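Local coordinates for protein aminoglycoside 3'-phosphotransferase AphA1-IAB (Acinetobacter baumannii, PDB 4GKH) that phosphorylates kanamycin and related aminoglycosides at the 3'-hydroxyl with a nucleoside triphosphate as donor, giving resistance to these antibiotics, at residues T106-L111 and L237-P242; A126-R131 and G198-D203. One frame throughout, in Å; residues are numbered along the deposited sequence.

Contact 1: T106-L111 and L237-P242; sequences TAFQVL and LGEFSP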
# COMPACT_ATOMS: atom_id res chain seq x y z
N THR A 106 7.15 10.79 -2.91
CA THR A 106 5.84 10.30 -2.48
C THR A 106 4.81 11.43 -2.42
O THR A 106 5.17 12.60 -2.34
CB THR A 106 5.89 9.61 -1.10
OG1 THR A 106 6.21 10.58 -0.09
CG2 THR A 106 6.96 8.51 -1.12
N ALA A 107 3.53 11.06 -2.45
CA ALA A 107 2.47 12.06 -2.31
C ALA A 107 2.65 12.82 -1.01
O ALA A 107 2.43 14.04 -0.95
CB ALA A 107 1.09 11.40 -2.37
N PHE A 108 3.09 12.13 0.03
CA PHE A 108 3.33 12.80 1.31
C PHE A 108 4.39 13.89 1.17
O PHE A 108 4.19 15.04 1.60
CB PHE A 108 3.75 11.78 2.36
CG PHE A 108 4.04 12.38 3.72
CD1 PHE A 108 3.02 12.58 4.63
CD2 PHE A 108 5.34 12.71 4.08
CE1 PHE A 108 3.29 13.12 5.89
CE2 PHE A 108 5.61 13.24 5.33
CZ PHE A 108 4.59 13.44 6.23
N GLN A 109 5.51 13.53 0.55
CA GLN A 109 6.59 14.48 0.34
C GLN A 109 6.16 15.70 -0.48
O GLN A 109 6.49 16.83 -0.12
CB GLN A 109 7.78 13.80 -0.36
CG GLN A 109 8.46 12.71 0.47
CD GLN A 109 9.64 12.06 -0.26
OE1 GLN A 109 9.46 11.14 -1.07
NE2 GLN A 109 10.85 12.54 0.02
N VAL A 110 5.44 15.47 -1.57
CA VAL A 110 5.03 16.56 -2.45
C VAL A 110 4.00 17.46 -1.77
O VAL A 110 3.96 18.68 -1.98
CB VAL A 110 4.47 16.00 -3.78
CG1 VAL A 110 3.90 17.10 -4.61
CG2 VAL A 110 5.55 15.26 -4.54
N LEU A 111 3.14 16.84 -0.96
CA LEU A 111 2.17 17.63 -0.20
C LEU A 111 2.90 18.58 0.77
O LEU A 111 2.58 19.78 0.84
CB LEU A 111 1.19 16.71 0.54
CG LEU A 111 -0.05 17.31 1.20
CD1 LEU A 111 -0.86 18.11 0.20
CD2 LEU A 111 -0.90 16.22 1.81
N LEU A 237 -4.74 11.67 4.98
CA LEU A 237 -5.12 13.06 4.73
C LEU A 237 -5.56 13.77 6.00
O LEU A 237 -5.47 14.99 6.10
CB LEU A 237 -6.20 13.13 3.66
CG LEU A 237 -5.75 12.74 2.25
CD1 LEU A 237 -6.94 12.69 1.28
CD2 LEU A 237 -4.70 13.72 1.76
N GLY A 238 -6.02 13.01 6.99
CA GLY A 238 -6.40 13.57 8.28
C GLY A 238 -5.25 14.23 9.01
O GLY A 238 -5.46 14.98 9.95
N GLU A 239 -4.03 13.94 8.57
CA GLU A 239 -2.87 14.61 9.15
C GLU A 239 -2.77 16.06 8.65
O GLU A 239 -2.11 16.89 9.27
CB GLU A 239 -1.57 13.84 8.85
CG GLU A 239 -0.42 14.18 9.81
CD GLU A 239 0.85 13.35 9.58
OE1 GLU A 239 1.87 13.62 10.28
OE2 GLU A 239 0.84 12.45 8.72
N PHE A 240 -3.45 16.35 7.54
CA PHE A 240 -3.30 17.64 6.87
C PHE A 240 -4.54 18.53 6.97
O PHE A 240 -4.43 19.71 7.27
CB PHE A 240 -2.94 17.43 5.39
CG PHE A 240 -1.60 16.78 5.19
CD1 PHE A 240 -1.49 15.40 5.20
CD2 PHE A 240 -0.46 17.55 5.01
CE1 PHE A 240 -0.26 14.80 5.02
CE2 PHE A 240 0.77 16.95 4.84
CZ PHE A 240 0.87 15.58 4.84
N SER A 241 -5.72 17.96 6.73
CA SER A 241 -6.90 18.80 6.51
C SER A 241 -8.21 18.02 6.43
O SER A 241 -8.33 17.11 5.61
CB SER A 241 -6.72 19.58 5.20
OG SER A 241 -7.98 19.92 4.64
N PRO A 242 -9.20 18.41 7.24
CA PRO A 242 -10.53 17.81 7.11
C PRO A 242 -11.11 18.08 5.73
O PRO A 242 -11.85 17.24 5.21
CB PRO A 242 -11.36 18.54 8.17
CG PRO A 242 -10.36 19.09 9.12
CD PRO A 242 -9.17 19.44 8.29

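Contact 2: A126-R131 and G198-D203; sequences AVFLRR and GDFSLD. With KAN (kanamycin a), chain M.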
# COMPACT_ATOMS: atom_id res chain seq x y z
N ALA A 126 -7.63 10.81 -6.36
CA ALA A 126 -8.98 10.28 -6.60
C ALA A 126 -9.09 9.68 -8.00
O ALA A 126 -9.64 8.59 -8.18
CB ALA A 126 -10.06 11.36 -6.40
N VAL A 127 -8.55 10.40 -8.98
CA VAL A 127 -8.60 9.93 -10.37
C VAL A 127 -7.89 8.59 -10.52
O VAL A 127 -8.37 7.66 -11.18
CB VAL A 127 -7.95 10.95 -11.35
CG1 VAL A 127 -7.75 10.32 -12.73
CG2 VAL A 127 -8.78 12.23 -11.44
N PHE A 128 -6.74 8.49 -9.86
CA PHE A 128 -5.91 7.30 -9.91
C PHE A 128 -6.61 6.13 -9.23
O PHE A 128 -6.57 5.00 -9.72
CB PHE A 128 -4.56 7.60 -9.22
CG PHE A 128 -3.50 6.54 -9.44
CD1 PHE A 128 -3.38 5.46 -8.58
CD2 PHE A 128 -2.60 6.66 -10.49
CE1 PHE A 128 -2.39 4.49 -8.78
CE2 PHE A 128 -1.61 5.70 -10.69
CZ PHE A 128 -1.50 4.62 -9.81
N LEU A 129 -7.24 6.40 -8.10
CA LEU A 129 -7.98 5.39 -7.36
C LEU A 129 -9.21 4.94 -8.15
O LEU A 129 -9.53 3.75 -8.18
CB LEU A 129 -8.35 5.91 -5.96
CG LEU A 129 -8.91 4.89 -4.96
CD1 LEU A 129 -7.91 3.76 -4.75
CD2 LEU A 129 -9.23 5.56 -3.62
N ARG A 130 -9.88 5.89 -8.80
CA ARG A 130 -11.01 5.55 -9.66
C ARG A 130 -10.57 4.59 -10.78
O ARG A 130 -11.29 3.64 -11.10
CB ARG A 130 -11.66 6.81 -10.26
CG ARG A 130 -12.63 7.53 -9.31
CD ARG A 130 -12.99 8.92 -9.81
NE ARG A 130 -13.67 8.88 -11.10
CZ ARG A 130 -14.98 8.73 -11.25
NH1 ARG A 130 -15.76 8.60 -10.19
NH2 ARG A 130 -15.51 8.70 -12.47
N ARG A 131 -9.40 4.85 -11.37
CA ARG A 131 -8.86 3.96 -12.41
C ARG A 131 -8.68 2.55 -11.86
O ARG A 131 -9.15 1.58 -12.46
CB ARG A 131 -7.51 4.45 -12.93
CG ARG A 131 -7.57 5.60 -13.90
CD ARG A 131 -6.17 6.14 -14.18
NE ARG A 131 -5.29 5.15 -14.81
CZ ARG A 131 -3.98 5.31 -14.97
NH1 ARG A 131 -3.26 4.37 -15.55
NH2 ARG A 131 -3.38 6.42 -14.54
N GLY A 198 -4.61 -2.17 -1.35
CA GLY A 198 -4.36 -2.75 -0.03
C GLY A 198 -3.57 -1.91 0.96
O GLY A 198 -3.66 -2.13 2.17
N ASP A 199 -2.77 -0.98 0.46
CA ASP A 199 -2.07 -0.02 1.32
C ASP A 199 -1.96 1.33 0.58
O ASP A 199 -0.88 1.81 0.30
CB ASP A 199 -0.69 -0.57 1.73
CG ASP A 199 -0.06 0.20 2.88
OD1 ASP A 199 -0.70 1.12 3.43
OD2 ASP A 199 1.09 -0.13 3.25
N PHE A 200 -3.13 1.90 0.26
CA PHE A 200 -3.21 3.10 -0.57
C PHE A 200 -2.95 4.33 0.31
O PHE A 200 -3.85 5.14 0.57
CB PHE A 200 -4.58 3.17 -1.28
CG PHE A 200 -4.58 3.98 -2.57
CD1 PHE A 200 -4.21 3.39 -3.77
CD2 PHE A 200 -4.97 5.32 -2.58
CE1 PHE A 200 -4.20 4.12 -4.96
CE2 PHE A 200 -4.98 6.07 -3.79
CZ PHE A 200 -4.59 5.46 -4.97
N SER A 201 -1.71 4.46 0.77
CA SER A 201 -1.33 5.55 1.64
C SER A 201 -0.57 6.61 0.85
O SER A 201 -0.17 6.38 -0.28
CB SER A 201 -0.44 5.04 2.76
OG SER A 201 0.86 4.80 2.25
N LEU A 202 -0.33 7.76 1.49
CA LEU A 202 0.45 8.81 0.84
C LEU A 202 1.91 8.43 0.60
O LEU A 202 2.60 9.08 -0.17
CB LEU A 202 0.39 10.09 1.66
CG LEU A 202 -0.96 10.81 1.74
CD1 LEU A 202 -0.85 11.92 2.80
CD2 LEU A 202 -1.35 11.39 0.39
N ASP A 203 2.40 7.37 1.26
CA ASP A 203 3.78 6.95 1.04
C ASP A 203 3.91 6.05 -0.19
O ASP A 203 5.02 5.80 -0.66
CB ASP A 203 4.32 6.19 2.25
CG ASP A 203 4.24 6.98 3.53
OD1 ASP A 203 4.47 8.21 3.48
OD2 ASP A 203 3.94 6.38 4.58
C1 KAN M . 2.14 1.72 8.62
C2 KAN M . 2.52 1.75 7.16
C3 KAN M . 2.26 0.43 6.46
C4 KAN M . 3.07 -0.65 7.17
C5 KAN M . 2.62 -0.71 8.61
C6 KAN M . 3.50 -1.79 9.25
C7 KAN M . -2.15 3.05 11.41
C8 KAN M . -0.90 3.86 11.18
C9 KAN M . -0.26 3.38 9.86
C10 KAN M . 0.14 1.89 9.94
C11 KAN M . -1.18 1.10 10.15
C12 KAN M . -1.83 1.55 11.45
C13 KAN M . -0.32 6.23 11.49
C14 KAN M . -1.13 7.34 12.15
C15 KAN M . -2.11 8.03 11.24
C16 KAN M . -1.35 8.62 10.07
C17 KAN M . -0.65 7.47 9.37
C18 KAN M . 0.03 7.88 8.04
N1 KAN M . 3.14 -1.95 10.66
N2 KAN M . -0.85 -0.34 10.23
N3 KAN M . -2.71 3.52 12.70
N4 KAN M . -2.79 9.12 11.96
O5 KAN M . 2.85 0.58 9.23
O6 KAN M . 1.76 2.80 6.52
O7 KAN M . 2.68 0.57 5.09
O8 KAN M . 2.84 -1.93 6.56
O9 KAN M . 0.73 1.45 8.70
O10 KAN M . 0.84 4.25 9.48
O11 KAN M . -1.31 5.25 11.17
O12 KAN M . 0.27 6.79 10.29
O13 KAN M . -1.75 6.74 13.29
O14 KAN M . -2.28 9.23 9.19
O15 KAN M . 0.50 6.69 7.36

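Contact 1: T106-L111 and L237-P242
The first turn of the helix that begins at A107 faces the turn after helix 227-237, with the CA atoms of L111 and F240 8.9 Å apart and those of F108 and L237 9.1 Å apart; at that spacing, side chains alone bridge the two segments. Both helix side chains, L111 and F108, meet the F240 ring. L111 CD2 sits over the centre of one face of that ring, 3.2 Å from the centroid and 2° off the normal, and is nearly equidistant from all six ring carbons, the signature of a CH-pi contact. L111 CG is anti to the backbone N (chi1 -170°), which sends the methyl across the gap, while F240 approaches from the opposite direction. F108 meets the same ring at its rim: its CE1 lies 3.6 Å from F240 CZ, and the planes are inclined at 69°, an oblique pair. E239, its chain extended beyond CG, brings OE2 to 3.8 Å from F108 CE1, near the plane of the F108 ring and thus at its edge. No hydrogen bond crosses between the segments. Within 106-111, a capping box starts the helix: Q109 N donates to T106 OG1 (3.1 Å), and T106 N donates to Q109 OE1 (3.0 Å). At the other segment, L237 O accepts from both F240 N and S241 N, and S241 OG caps helix 242-252 through L244 N. L202 packs on F108 and F240 from the loop before strand 205-208, I121 of helix 118-133 touches L111, and F207 of strand 205-208 lies against A107 and V110.

Contact 2: A126-R131 and G198-D203
The catalytic loop of this kinase-like fold, between strands 193-196 and 205-208, is packed here against helix 118-133 through F200, the residue next to D199, the likely proton acceptor. L129 CD1 stands 3.6 Å from the centroid of the F200 ring and 6° off its normal, so the methyl lies over the centre of one face in a CH-pi contact. F128 comes in at the rim instead: its CD1 is 3.8 Å from F200 CZ, in the plane of the F200 ring, and each ring presents an edge to the other. F200 CG is anti to the backbone N (chi1 -155°), directing the ring to the helix, whereas the D199 carboxylate points to kanamycin. Kanamycin O7 donates to D199 OD2 at 2.5 Å, a short bond, and Q36 NE2 adds a weak one to the same oxygen. The chain bends at F200, the centre of an inverse gamma turn whose S201 N to D199 O bond is weak; an ST turn follows, in which S201 OG accepts from D203 N (3.2 Å, 142°). G198 is bonded through N to D229 OD1 and through O to Q228 NE2, while N204 ND2 binds D199 O. The sequence H197-G198-D199 with N204 five residues on, and D199 bonded to the substrate hydroxyl, matches the HxDxxxxN pattern of kinase-like catalytic loops.

Both contacts join a helix to a non-helical segment and place a leucine methyl over a phenylalanine ring with a second phenylalanine at its rim. The centre of contact 2 is about 8 Å from that of the chain, and the centre of contact 1 about 15 Å. Contact 2 is fully buried and wholly apolar across its segments; contact 1, nearer the surface, adds a carboxylate oxygen of exposed E239 at a ring edge. The contacts meet directly, since F108 N lies 3.1 Å from L202 O, a probable hydrogen bond, and T106 CG2 packs 3.4 Å from D203 O. Segment 106-111 holds inhibitor-pocket residues T106 and Q109, while 198-203 holds D199 at kanamycin. Helices 107-113 and 118-133 are consecutive.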